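Local coordinates for protein BexL (Amycolatopsis orientalis, PDB 4XRW) that probably cyclises and aromatises nascent polyketide chains, as a di-domain aromatase/cyclase of the type II polyketide synthase pathway to BE-7585A, at residues A45-I50 with E67-W72; W72-G77 with E235-C240; I95-E100 with V125-A130; W113-E116 with T122-V125; H280-N285 with E304-A309. All blocks are in the same frame, centred on the assembly; numbering follows the deposited sequence.

Contact 1. Residues A45-I50 with E67-W72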
# COMPACT_ATOMS: atom_id res chain seq x y z
N ALA A 45 8.19 -4.48 2.84
CA ALA A 45 8.03 -3.79 1.58
C ALA A 45 6.85 -4.45 0.81
O ALA A 45 6.22 -3.82 -0.06
CB ALA A 45 9.33 -3.85 0.77
N ASN A 46 6.53 -5.70 1.16
CA ASN A 46 5.46 -6.44 0.49
C ASN A 46 4.06 -6.22 1.07
O ASN A 46 3.07 -6.66 0.50
CB ASN A 46 5.72 -7.93 0.52
CG ASN A 46 6.95 -8.31 -0.25
OD1 ASN A 46 6.99 -8.13 -1.47
ND2 ASN A 46 7.96 -8.82 0.44
N TRP A 47 3.97 -5.57 2.22
CA TRP A 47 2.67 -5.54 2.89
C TRP A 47 1.60 -4.84 2.04
O TRP A 47 0.48 -5.32 2.03
CB TRP A 47 2.77 -4.85 4.23
CG TRP A 47 3.33 -5.75 5.33
CD1 TRP A 47 4.05 -6.88 5.19
CD2 TRP A 47 3.15 -5.55 6.74
NE1 TRP A 47 4.36 -7.40 6.45
CE2 TRP A 47 3.83 -6.60 7.41
CE3 TRP A 47 2.50 -4.57 7.50
CZ2 TRP A 47 3.87 -6.68 8.79
CZ3 TRP A 47 2.54 -4.66 8.86
CH2 TRP A 47 3.22 -5.71 9.50
N PRO A 48 1.94 -3.73 1.37
CA PRO A 48 0.84 -3.07 0.63
C PRO A 48 0.23 -4.00 -0.43
O PRO A 48 -0.95 -3.86 -0.79
CB PRO A 48 1.51 -1.84 0.01
CG PRO A 48 2.58 -1.48 1.06
CD PRO A 48 3.15 -2.88 1.41
N ARG A 49 1.01 -4.96 -0.91
CA ARG A 49 0.50 -5.86 -1.95
C ARG A 49 -0.39 -6.95 -1.41
O ARG A 49 -1.23 -7.47 -2.14
CB ARG A 49 1.65 -6.53 -2.73
CG ARG A 49 2.79 -5.63 -3.11
CD ARG A 49 3.90 -6.42 -3.80
NE ARG A 49 4.90 -5.53 -4.37
CZ ARG A 49 5.65 -5.81 -5.43
NH1 ARG A 49 5.52 -6.98 -6.06
NH2 ARG A 49 6.53 -4.92 -5.87
N ILE A 50 -0.19 -7.34 -0.15
CA ILE A 50 -0.93 -8.47 0.44
C ILE A 50 -1.92 -8.11 1.53
O ILE A 50 -2.82 -8.90 1.85
CB ILE A 50 0.04 -9.51 1.04
CG1 ILE A 50 0.87 -8.92 2.19
CG2 ILE A 50 0.95 -10.00 -0.02
CD1 ILE A 50 1.61 -9.97 3.04
N GLU A 67 12.92 -6.15 15.86
CA GLU A 67 12.82 -4.91 15.10
C GLU A 67 11.57 -4.13 15.51
O GLU A 67 10.66 -4.70 16.08
CB GLU A 67 12.78 -5.22 13.62
CG GLU A 67 11.51 -5.92 13.20
CD GLU A 67 11.49 -6.24 11.72
OE1 GLU A 67 12.59 -6.39 11.13
OE2 GLU A 67 10.38 -6.34 11.16
N ARG A 68 11.56 -2.84 15.24
CA ARG A 68 10.35 -2.04 15.40
C ARG A 68 10.02 -1.39 14.07
O ARG A 68 10.91 -0.86 13.39
CB ARG A 68 10.51 -0.98 16.47
CG ARG A 68 10.79 -1.57 17.82
CD ARG A 68 11.16 -0.46 18.82
NE ARG A 68 10.06 0.47 19.01
CZ ARG A 68 10.17 1.79 19.09
NH1 ARG A 68 11.36 2.39 19.01
NH2 ARG A 68 9.09 2.53 19.26
N ILE A 69 8.74 -1.43 13.70
CA ILE A 69 8.30 -0.92 12.41
C ILE A 69 7.16 0.06 12.64
O ILE A 69 6.49 0.04 13.69
CB ILE A 69 7.84 -2.06 11.43
CG1 ILE A 69 6.71 -2.91 12.06
CG2 ILE A 69 9.02 -2.88 11.01
CD1 ILE A 69 6.08 -3.91 11.13
N ARG A 70 7.03 0.96 11.68
CA ARG A 70 5.97 1.96 11.63
C ARG A 70 5.13 1.66 10.41
O ARG A 70 5.65 1.55 9.30
CB ARG A 70 6.52 3.40 11.56
CG ARG A 70 5.40 4.40 11.70
CD ARG A 70 5.86 5.85 11.75
NE ARG A 70 6.82 6.07 12.83
CZ ARG A 70 6.50 6.33 14.09
NH1 ARG A 70 5.23 6.43 14.47
NH2 ARG A 70 7.47 6.49 14.99
N ILE A 71 3.84 1.48 10.66
CA ILE A 71 2.87 1.04 9.66
C ILE A 71 1.92 2.21 9.41
O ILE A 71 1.36 2.78 10.35
CB ILE A 71 2.07 -0.15 10.13
CG1 ILE A 71 2.98 -1.36 10.41
CG2 ILE A 71 1.03 -0.54 9.12
CD1 ILE A 71 2.45 -2.24 11.52
N TRP A 72 1.76 2.57 8.14
CA TRP A 72 0.72 3.50 7.73
C TRP A 72 -0.38 2.70 6.99
O TRP A 72 -0.10 1.93 6.05
CB TRP A 72 1.27 4.61 6.81
CG TRP A 72 2.18 5.60 7.41
CD1 TRP A 72 1.89 6.88 7.86
CD2 TRP A 72 3.56 5.43 7.61
NE1 TRP A 72 3.01 7.48 8.32
CE2 TRP A 72 4.06 6.61 8.20
CE3 TRP A 72 4.45 4.39 7.35
CZ2 TRP A 72 5.38 6.77 8.51
CZ3 TRP A 72 5.78 4.56 7.68
CH2 TRP A 72 6.23 5.74 8.26
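Trp47, on the short helix 47-50, drives its indole toward Ile69 and Ile71 on the inner face of strand 67-73, in the first helix-grip domain of BexL. The tight part of the contact is the far end of the six-membered ring. Ile71 comes in at the rim of the ring, close to level with it, with CD1 3.6 Å from Trp47 CZ3; the two side chains stand roughly perpendicular. Ile71 CG1 follows closely, 3.7 Å from the same CZ3, so the isoleucine lays two successive carbons along one corner of the ring. Ile69 comes from the opposite direction and touches obliquely with a single methyl. Branched aliphatic residues suit this buried strand face, and tryptophan suits the helix because its length spans the 9.4 Å between the CA atoms of Trp47 and Ile71.

Away from the isoleucines the contact is less enclosed. Trp47 is partly exposed, and its side chain comes within about 3 Å (nearest atoms) of a bound MES, probably from the crystallisation liquor. Trp47 NE1 does not look to the strand: it bonds to Val41 O. On the outer strand face Arg68 and Arg70 turn away, Arg68 forming a salt bridge with Glu61. Ile69 holds CG1 between its backbone N and carbonyl carbon (chi1 57°), which brings CD1 to 3.8 Å from Trp47 CH2.

Contact 2. Residues W72-G77 with E235-C240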
# COMPACT_ATOMS: atom_id res chain seq x y z
N TRP A 72 1.76 2.57 8.14
CA TRP A 72 0.72 3.50 7.73
C TRP A 72 -0.38 2.70 6.99
O TRP A 72 -0.10 1.93 6.05
CB TRP A 72 1.27 4.61 6.81
CG TRP A 72 2.18 5.60 7.41
CD1 TRP A 72 1.89 6.88 7.86
CD2 TRP A 72 3.56 5.43 7.61
NE1 TRP A 72 3.01 7.48 8.32
CE2 TRP A 72 4.06 6.61 8.20
CE3 TRP A 72 4.45 4.39 7.35
CZ2 TRP A 72 5.38 6.77 8.51
CZ3 TRP A 72 5.78 4.56 7.68
CH2 TRP A 72 6.23 5.74 8.26
N ALA A 73 -1.63 2.91 7.38
CA ALA A 73 -2.76 2.19 6.80
C ALA A 73 -4.03 3.03 6.72
O ALA A 73 -4.16 4.08 7.38
CB ALA A 73 -3.05 0.94 7.59
N THR A 74 -4.96 2.56 5.92
CA THR A 74 -6.18 3.34 5.60
C THR A 74 -7.19 3.33 6.75
O THR A 74 -7.97 4.29 6.89
CB THR A 74 -6.81 2.81 4.29
OG1 THR A 74 -7.08 1.41 4.42
CG2 THR A 74 -5.83 2.97 3.16
N ALA A 75 -7.17 2.29 7.59
CA ALA A 75 -8.01 2.25 8.80
C ALA A 75 -9.48 2.63 8.55
O ALA A 75 -10.06 3.49 9.22
CB ALA A 75 -7.40 3.14 9.87
N ASN A 76 -10.09 2.00 7.56
CA ASN A 76 -11.52 2.17 7.33
C ASN A 76 -11.98 3.63 7.16
O ASN A 76 -13.03 4.01 7.69
CB ASN A 76 -12.29 1.51 8.47
CG ASN A 76 -12.00 0.02 8.59
OD1 ASN A 76 -11.71 -0.66 7.60
ND2 ASN A 76 -12.06 -0.49 9.81
N GLY A 77 -11.19 4.45 6.45
CA GLY A 77 -11.59 5.81 6.12
C GLY A 77 -10.90 6.89 6.91
O GLY A 77 -11.06 8.09 6.63
N GLU A 235 -9.43 8.51 -5.42
CA GLU A 235 -8.81 8.75 -4.13
C GLU A 235 -7.58 7.88 -3.99
O GLU A 235 -7.61 6.70 -4.37
CB GLU A 235 -9.79 8.46 -3.00
CG GLU A 235 -9.24 8.68 -1.59
CD GLU A 235 -10.22 8.23 -0.51
OE1 GLU A 235 -11.22 8.98 -0.27
OE2 GLU A 235 -10.01 7.12 0.08
N SER A 236 -6.52 8.46 -3.45
CA SER A 236 -5.38 7.71 -2.95
C SER A 236 -4.97 8.24 -1.58
O SER A 236 -5.28 9.38 -1.22
CB SER A 236 -4.21 7.82 -3.91
OG SER A 236 -3.84 9.20 -4.02
N VAL A 237 -4.26 7.41 -0.83
CA VAL A 237 -3.69 7.82 0.44
C VAL A 237 -2.17 7.87 0.25
O VAL A 237 -1.60 6.93 -0.32
CB VAL A 237 -4.09 6.87 1.58
CG1 VAL A 237 -3.30 7.18 2.84
CG2 VAL A 237 -5.59 6.95 1.82
N ARG A 238 -1.55 8.98 0.62
CA ARG A 238 -0.13 9.19 0.43
C ARG A 238 0.58 9.43 1.76
O ARG A 238 0.05 10.07 2.67
CB ARG A 238 0.13 10.39 -0.52
CG ARG A 238 -0.79 10.40 -1.70
CD ARG A 238 -0.22 11.20 -2.90
NE ARG A 238 0.07 12.57 -2.50
CZ ARG A 238 0.64 13.49 -3.28
NH1 ARG A 238 1.00 13.18 -4.50
NH2 ARG A 238 0.85 14.71 -2.83
N VAL A 239 1.78 8.91 1.84
CA VAL A 239 2.68 9.14 2.93
C VAL A 239 3.92 9.90 2.40
O VAL A 239 4.65 9.39 1.53
CB VAL A 239 3.12 7.82 3.58
CG1 VAL A 239 3.89 8.13 4.82
CG2 VAL A 239 1.89 6.91 3.92
N CYS A 240 4.15 11.06 2.98
CA CYS A 240 5.15 12.02 2.48
C CYS A 240 6.35 12.15 3.45
O CYS A 240 6.18 12.38 4.65
CB CYS A 240 4.45 13.37 2.28
SG CYS A 240 2.95 13.19 1.26
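Trp72 and Thr74 face Val239 and Val237 across two backbones that run in opposite order but do not pair. The CA atoms of Trp72 and Val239 are 7.7 Å apart and those of Thr74 and Val237 7.3 Å, too far for a shared sheet, and the meeting is left to side chains. Residues 235-240 are regular strand. The other segment leaves its strand after Ala73 and turns, with Gly77 N bonded to Thr74 O.

The main contact is a CH-pi interaction. Val239 CG1 sits 3.6 Å from the centroid of the five-membered ring of Trp72, only 9° off the ring normal, squarely over the face. With CG1 anti to the backbone N (chi1 -172°), the second methyl of Val239 falls beside the root of the indole, CG2 lying 3.7 Å from Trp72 CG. The fork of valine therefore spans pyrrole ring and stem together. On the other face Arg70 CG lies toward the rim, over the benzo end, while Phe241 adds an edge-to-face partner.

Farther along, Thr74 turns its methyl inward, CG2 being 4.2 Å from Val237 CG2. Threonine suits this place just past the strand end, offering carbon to the valine and a hydroxyl, weakly bonded, to the backbone of Pro53. Val55 of strand 54-59 also packs on both valines.

Strands 67-73 and 231-241 belong to different seven-stranded sheets, making this apolar seam part of the interface between the two helix-grip domains of a di-domain aromatase/cyclase.

Contact 3. Residues I95-E100 with V125-A130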
# COMPACT_ATOMS: atom_id res chain seq x y z
N ILE A 95 6.50 -15.37 13.13
CA ILE A 95 6.70 -13.94 13.33
C ILE A 95 5.81 -13.53 14.51
O ILE A 95 4.59 -13.61 14.41
CB ILE A 95 6.31 -13.11 12.11
CG1 ILE A 95 7.13 -13.54 10.88
CG2 ILE A 95 6.54 -11.61 12.41
CD1 ILE A 95 6.62 -13.00 9.63
N SER A 96 6.43 -13.12 15.61
CA SER A 96 5.71 -12.56 16.75
C SER A 96 5.61 -11.06 16.59
O SER A 96 6.59 -10.42 16.20
CB SER A 96 6.43 -12.88 18.05
OG SER A 96 6.79 -14.25 18.06
N PHE A 97 4.46 -10.48 16.89
CA PHE A 97 4.35 -9.03 16.82
C PHE A 97 3.62 -8.51 18.03
O PHE A 97 2.85 -9.25 18.66
CB PHE A 97 3.66 -8.58 15.52
CG PHE A 97 2.30 -9.21 15.29
CD1 PHE A 97 1.15 -8.57 15.70
CD2 PHE A 97 2.19 -10.44 14.64
CE1 PHE A 97 -0.10 -9.12 15.48
CE2 PHE A 97 0.95 -10.98 14.40
CZ PHE A 97 -0.19 -10.35 14.81
N HIS A 98 3.88 -7.26 18.38
CA HIS A 98 3.30 -6.63 19.55
C HIS A 98 3.02 -5.17 19.22
O HIS A 98 3.93 -4.42 18.88
CB HIS A 98 4.25 -6.75 20.75
CG HIS A 98 4.93 -8.08 20.84
ND1 HIS A 98 4.37 -9.17 21.47
CD2 HIS A 98 6.12 -8.51 20.34
CE1 HIS A 98 5.18 -10.21 21.38
NE2 HIS A 98 6.26 -9.83 20.70
N GLN A 99 1.75 -4.78 19.31
CA GLN A 99 1.31 -3.42 19.07
C GLN A 99 1.82 -2.52 20.20
O GLN A 99 1.62 -2.85 21.37
CB GLN A 99 -0.22 -3.42 18.99
CG GLN A 99 -0.90 -2.15 18.52
CD GLN A 99 -2.41 -2.37 18.40
OE1 GLN A 99 -3.18 -1.94 19.26
NE2 GLN A 99 -2.82 -3.09 17.35
N GLU A 100 2.50 -1.42 19.88
CA GLU A 100 3.19 -0.65 20.94
C GLU A 100 2.35 0.34 21.68
O GLU A 100 2.63 0.61 22.86
CB GLU A 100 4.41 0.10 20.38
CG GLU A 100 5.50 -0.80 19.83
CD GLU A 100 6.83 -0.09 19.62
OE1 GLU A 100 6.83 1.10 19.27
OE2 GLU A 100 7.89 -0.76 19.83
N VAL A 125 -1.63 -21.02 6.85
CA VAL A 125 -1.25 -19.80 7.56
C VAL A 125 -2.10 -19.68 8.79
O VAL A 125 -3.32 -19.63 8.70
CB VAL A 125 -1.40 -18.57 6.68
CG1 VAL A 125 -1.02 -17.29 7.47
CG2 VAL A 125 -0.55 -18.72 5.44
N ARG A 126 -1.44 -19.68 9.93
CA ARG A 126 -2.09 -19.51 11.22
C ARG A 126 -1.81 -18.13 11.78
O ARG A 126 -0.66 -17.69 11.79
CB ARG A 126 -1.57 -20.56 12.19
CG ARG A 126 -1.73 -21.99 11.67
CD ARG A 126 -0.99 -22.93 12.56
NE ARG A 126 -1.35 -22.80 13.96
CZ ARG A 126 -0.59 -23.21 14.96
NH1 ARG A 126 0.57 -23.79 14.69
NH2 ARG A 126 -0.98 -23.04 16.22
N LEU A 127 -2.86 -17.48 12.28
CA LEU A 127 -2.75 -16.15 12.84
C LEU A 127 -3.30 -16.20 14.24
O LEU A 127 -4.50 -16.42 14.45
CB LEU A 127 -3.51 -15.14 11.97
CG LEU A 127 -3.66 -13.72 12.49
CD1 LEU A 127 -2.32 -13.08 12.76
CD2 LEU A 127 -4.49 -12.88 11.51
N LEU A 128 -2.41 -16.03 15.22
CA LEU A 128 -2.77 -16.06 16.62
C LEU A 128 -2.79 -14.68 17.22
O LEU A 128 -1.96 -13.85 16.84
CB LEU A 128 -1.77 -16.89 17.40
CG LEU A 128 -1.76 -18.40 17.14
CD1 LEU A 128 -1.33 -18.74 15.71
CD2 LEU A 128 -0.81 -19.04 18.16
N HIS A 129 -3.69 -14.44 18.17
CA HIS A 129 -3.67 -13.20 18.94
C HIS A 129 -3.74 -13.49 20.41
O HIS A 129 -4.33 -14.50 20.84
CB HIS A 129 -4.83 -12.28 18.54
CG HIS A 129 -4.66 -11.66 17.19
ND1 HIS A 129 -5.10 -12.26 16.03
CD2 HIS A 129 -4.09 -10.49 16.81
CE1 HIS A 129 -4.81 -11.50 15.00
NE2 HIS A 129 -4.19 -10.41 15.45
N ALA A 130 -3.16 -12.60 21.19
CA ALA A 130 -3.28 -12.64 22.63
C ALA A 130 -3.58 -11.22 23.06
O ALA A 130 -2.85 -10.31 22.69
CB ALA A 130 -1.99 -13.15 23.25
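Phe97 meets Leu127 and His129 on the inner side of the antiparallel sheet of the N-terminal helix-grip domain, the side that faces helix 138-166. Strands 94-99 and 123-133 are not neighbours; strand 106-117 runs between them. The axes of the short strand segments come within 9.1 Å, their directions 37° apart, and side chains must bridge the gap. A phenyl ring is long enough to do so. On the intervening strand the backbone partner of Phe97 is Gly111, which has no side chain.

Phe97 turns its edge toward His129 in an offset edge-to-face pair, with ring planes at 79° and centroids 5.9 Å apart. The nearest approach is Phe97 CZ to His129 NE2, 4.1 Å, a contact rather than a bond. Leu127 lies square across the direction of the phenyl side chain. The phenyl thus shares its far corner between an imidazole and an aliphatic branch, a mixed surface that suits a wall only partly buried.

Behind these residues, helix 138-166 packs Val148 and Ser152 on His129 and Glu155 on Leu127. A bound MES about 4 Å from the Phe97 side chain (nearest atoms) is consistent with a pocket here. Leu127 swings its CG to the side away from its own amide nitrogen (chi1 172°), and one branch is carried forward until CD1 lies 4.0 Å from Phe97 CZ, beside the ring and almost level with it.

Contact 4. Residues W113-E116 with T122-V125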
# COMPACT_ATOMS: atom_id res chain seq x y z
N TRP A 113 2.25 -14.96 13.58
CA TRP A 113 2.08 -15.63 12.31
C TRP A 113 2.86 -16.93 12.37
O TRP A 113 4.02 -16.93 12.80
CB TRP A 113 2.60 -14.81 11.13
CG TRP A 113 1.83 -13.54 10.87
CD1 TRP A 113 2.13 -12.30 11.35
CD2 TRP A 113 0.66 -13.40 10.07
NE1 TRP A 113 1.21 -11.39 10.89
CE2 TRP A 113 0.29 -12.04 10.12
CE3 TRP A 113 -0.12 -14.28 9.32
CZ2 TRP A 113 -0.83 -11.55 9.46
CZ3 TRP A 113 -1.22 -13.79 8.66
CH2 TRP A 113 -1.56 -12.44 8.72
N ILE A 114 2.26 -18.00 11.90
CA ILE A 114 2.96 -19.28 11.81
C ILE A 114 2.59 -19.84 10.45
O ILE A 114 1.41 -20.01 10.15
CB ILE A 114 2.56 -20.27 12.92
CG1 ILE A 114 2.74 -19.67 14.32
CG2 ILE A 114 3.40 -21.54 12.82
CD1 ILE A 114 1.95 -20.40 15.41
N VAL A 115 3.58 -20.10 9.61
CA VAL A 115 3.33 -20.60 8.28
C VAL A 115 3.85 -22.04 8.18
O VAL A 115 5.03 -22.29 8.42
CB VAL A 115 3.97 -19.73 7.23
CG1 VAL A 115 3.52 -20.17 5.85
CG2 VAL A 115 3.59 -18.25 7.47
N GLU A 116 2.96 -22.96 7.83
CA GLU A 116 3.26 -24.40 7.82
C GLU A 116 3.13 -24.96 6.40
O GLU A 116 2.14 -24.70 5.71
CB GLU A 116 2.34 -25.14 8.80
CG GLU A 116 2.58 -24.75 10.27
CD GLU A 116 1.55 -25.33 11.26
OE1 GLU A 116 0.53 -25.88 10.81
OE2 GLU A 116 1.78 -25.21 12.49
N THR A 122 1.59 -25.23 -1.53
CA THR A 122 0.42 -24.86 -0.75
C THR A 122 0.79 -24.83 0.74
O THR A 122 1.60 -25.63 1.22
CB THR A 122 -0.74 -25.85 -1.08
OG1 THR A 122 -1.91 -25.14 -1.47
CG2 THR A 122 -1.05 -26.72 0.06
N ALA A 123 0.23 -23.87 1.47
CA ALA A 123 0.61 -23.65 2.87
C ALA A 123 -0.57 -23.29 3.75
O ALA A 123 -1.55 -22.71 3.30
CB ALA A 123 1.66 -22.55 2.95
N LYS A 124 -0.45 -23.66 5.02
CA LYS A 124 -1.40 -23.28 6.05
C LYS A 124 -0.85 -22.09 6.82
O LYS A 124 0.26 -22.15 7.35
CB LYS A 124 -1.65 -24.45 7.00
CG LYS A 124 -2.74 -24.18 8.02
CD LYS A 124 -2.82 -25.30 9.04
CE LYS A 124 -3.86 -25.03 10.11
NZ LYS A 124 -3.93 -26.13 11.12
N VAL A 125 -1.63 -21.02 6.85
CA VAL A 125 -1.25 -19.80 7.56
C VAL A 125 -2.10 -19.68 8.79
O VAL A 125 -3.32 -19.63 8.70
CB VAL A 125 -1.40 -18.57 6.68
CG1 VAL A 125 -1.02 -17.29 7.47
CG2 VAL A 125 -0.55 -18.72 5.44
O HOH W 1 -1.53 -26.67 12.28
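The indole of Trp113 receives Val125 at its edge, in the ring plane: CG1 of Val125 is 3.6 Å from Trp113 CE3 and almost as near CZ3. The Phe97 ring meets the same indole with planes at about 40°. Trp113 NE1 bonds to O1 of a bound MES, probably from the crystallisation liquor, though it may mark a pocket. One edge is thus packed against aliphatic carbon while the polar N-H has a partner of its own.

The other flat group is the carboxylate of Glu116. The Glu116 chain lies alongside that of Lys124, both extended and pointing the same way, yet their charges stop short of a salt bridge, with OE1 4.5 Å from NZ. A water fills the step, donating to Glu116 OE1 at 2.7 Å and accepting from Lys124 NZ. The second oxygen, OE2, is held by Arg126 in a salt bridge, so both carboxylate oxygens are engaged. Long charged chains suit this partly exposed sheet face.

Two backbone bonds lock Glu116 and Lys124 as an antiparallel hydrogen-bonded pair: Glu116 N reaches Lys124 O at 2.9 Å and 171°, and Lys124 N returns to Glu116 O at the same length. Next to it Val115 and Val125 form a non-hydrogen-bonded pair, their CA atoms 4.7 Å apart. Their side chains share the other face, where Val115 CG1 also approaches Ala123 CB at 4.2 Å; small and branched apolar residues fill this side in loose van der Waals contact.

This antiparallel hairpin joins strands 106-117 and 123-133. Helix 34-42 packs on its valines, helix 138-166 covers Trp113 and Val125, and strand 22-30 flanks it beyond Lys124.

Contact 5. Residues H280-N285 with E304-A309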
# COMPACT_ATOMS: atom_id res chain seq x y z
N HIS A 280 5.26 2.52 -10.31
CA HIS A 280 3.95 1.97 -10.15
C HIS A 280 4.00 0.47 -10.02
O HIS A 280 4.70 -0.15 -10.72
CB HIS A 280 3.05 2.28 -11.32
CG HIS A 280 2.87 3.74 -11.59
ND1 HIS A 280 1.76 4.44 -11.19
CD2 HIS A 280 3.62 4.60 -12.30
CE1 HIS A 280 1.87 5.68 -11.59
NE2 HIS A 280 2.98 5.80 -12.27
N THR A 281 3.21 -0.06 -9.11
CA THR A 281 2.95 -1.50 -9.02
C THR A 281 1.45 -1.75 -9.21
O THR A 281 0.57 -1.12 -8.53
CB THR A 281 3.44 -2.10 -7.69
OG1 THR A 281 4.88 -2.10 -7.63
CG2 THR A 281 2.95 -3.55 -7.55
N VAL A 282 1.13 -2.65 -10.14
CA VAL A 282 -0.25 -2.96 -10.44
C VAL A 282 -0.50 -4.46 -10.36
O VAL A 282 0.34 -5.24 -10.76
CB VAL A 282 -0.64 -2.49 -11.86
CG1 VAL A 282 -2.09 -2.84 -12.17
CG2 VAL A 282 -0.47 -0.98 -12.00
N VAL A 283 -1.66 -4.82 -9.82
CA VAL A 283 -2.22 -6.16 -9.98
C VAL A 283 -3.49 -6.06 -10.79
O VAL A 283 -4.41 -5.30 -10.46
CB VAL A 283 -2.53 -6.84 -8.62
CG1 VAL A 283 -3.11 -8.25 -8.84
CG2 VAL A 283 -1.30 -6.90 -7.75
N LEU A 284 -3.58 -6.83 -11.87
CA LEU A 284 -4.77 -6.80 -12.72
C LEU A 284 -5.95 -7.59 -12.18
O LEU A 284 -5.80 -8.55 -11.44
CB LEU A 284 -4.43 -7.31 -14.12
CG LEU A 284 -3.48 -6.45 -14.92
CD1 LEU A 284 -3.09 -7.18 -16.21
CD2 LEU A 284 -4.13 -5.14 -15.23
N ASN A 285 -7.14 -7.15 -12.57
CA ASN A 285 -8.39 -7.81 -12.25
C ASN A 285 -8.80 -8.47 -13.56
O ASN A 285 -9.26 -7.79 -14.48
CB ASN A 285 -9.44 -6.81 -11.77
CG ASN A 285 -10.67 -7.47 -11.20
OD1 ASN A 285 -10.88 -8.67 -11.38
ND2 ASN A 285 -11.50 -6.68 -10.52
N GLU A 304 -0.73 -3.51 -21.00
CA GLU A 304 -0.21 -2.37 -21.74
C GLU A 304 -1.17 -1.19 -21.68
O GLU A 304 -0.74 -0.05 -21.64
CB GLU A 304 0.08 -2.77 -23.20
CG GLU A 304 1.34 -3.63 -23.35
CD GLU A 304 2.58 -2.99 -22.73
OE1 GLU A 304 3.20 -2.12 -23.38
OE2 GLU A 304 2.95 -3.37 -21.58
N PHE A 305 -2.46 -1.46 -21.65
CA PHE A 305 -3.45 -0.39 -21.59
C PHE A 305 -3.25 0.38 -20.29
O PHE A 305 -3.16 1.61 -20.27
CB PHE A 305 -4.86 -0.96 -21.69
CG PHE A 305 -5.96 0.05 -21.54
CD1 PHE A 305 -6.40 0.76 -22.64
CD2 PHE A 305 -6.59 0.24 -20.33
CE1 PHE A 305 -7.44 1.67 -22.53
CE2 PHE A 305 -7.62 1.15 -20.20
CZ PHE A 305 -8.05 1.87 -21.31
N VAL A 306 -3.14 -0.37 -19.21
CA VAL A 306 -2.99 0.23 -17.90
C VAL A 306 -1.63 0.91 -17.82
O VAL A 306 -1.55 2.05 -17.37
CB VAL A 306 -3.17 -0.84 -16.77
CG1 VAL A 306 -2.73 -0.28 -15.44
CG2 VAL A 306 -4.63 -1.27 -16.67
N ARG A 307 -0.58 0.23 -18.26
CA ARG A 307 0.78 0.73 -18.20
C ARG A 307 0.94 2.03 -18.96
O ARG A 307 1.62 2.95 -18.50
CB ARG A 307 1.79 -0.27 -18.73
CG ARG A 307 3.22 0.24 -18.62
CD ARG A 307 4.25 -0.65 -19.31
NE ARG A 307 5.59 -0.05 -19.17
CZ ARG A 307 6.68 -0.68 -18.75
NH1 ARG A 307 6.65 -1.98 -18.44
NH2 ARG A 307 7.84 -0.02 -18.66
N THR A 308 0.34 2.13 -20.14
CA THR A 308 0.48 3.38 -20.89
C THR A 308 -0.29 4.52 -20.24
O THR A 308 0.23 5.63 -20.17
CB THR A 308 0.05 3.24 -22.37
OG1 THR A 308 -1.33 2.84 -22.46
CG2 THR A 308 0.95 2.24 -23.07
N ALA A 309 -1.50 4.28 -19.75
CA ALA A 309 -2.26 5.34 -19.12
C ALA A 309 -1.50 5.90 -17.91
O ALA A 309 -1.32 7.12 -17.78
CB ALA A 309 -3.63 4.83 -18.70
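Val306 touches strand 274-284 with both of its methyls, one for each partner. CG1 meets Val282 CG2 at 4.2 Å, the two side chains meeting at a slant. Leu284 instead runs antiparallel past Val306, bringing its CD2 to 4.2 Å from Val306 CG2. The split follows from the torsion of Val306: chi1 of 168° sends CG1 to the far side from the amide nitrogen, while CG2 is set beside that N and turned to the leucine.

Around this core, Leu256 also packs on Val306. Leu310, one turn farther along helix 299-326, rests on Val282, and Ala302 and Arg303, a turn earlier, rest on Leu284. The strand is held in its sheet by neighbours such as Phe173, whose backbone bonds to that of Val282. His280 adds a polar tie nearby, from NE2 to Ser314 OG on the same helix.

The long C-terminal helix thus lies on the curved sheet of the second helix-grip domain. Short branched residues let helix and strand approach to 8.6 Å between the CA atoms of Val282 and Val306. Because the touching atoms are all methyls, the contact relies on dispersion and on excluding water, and it imposes shape rather than bond direction.

In the fold
Contacts 1, 2 and 5 are buried and wholly apolar, whereas contacts 3 and 4 are partly buried and contacts 3 and 4 lie farther from the chain's centre. Contacts 1, 3 and 4 belong to the N-terminal domain and contact 5 to the C-terminal one; contact 2 joins the two. Strand 67-73 serves two of them: Ile69 and Ile71 on one face serve contact 1, Trp72 on the other serves contact 2. Contacts 3 and 4 share strand 123-133 and touch through Phe97 and Trp113. A salt bridge, Arg68 to Glu100, ties contact 1 to contact 3. Only contact 4 rests on backbone pairing and water; the others depend on side-chain shape.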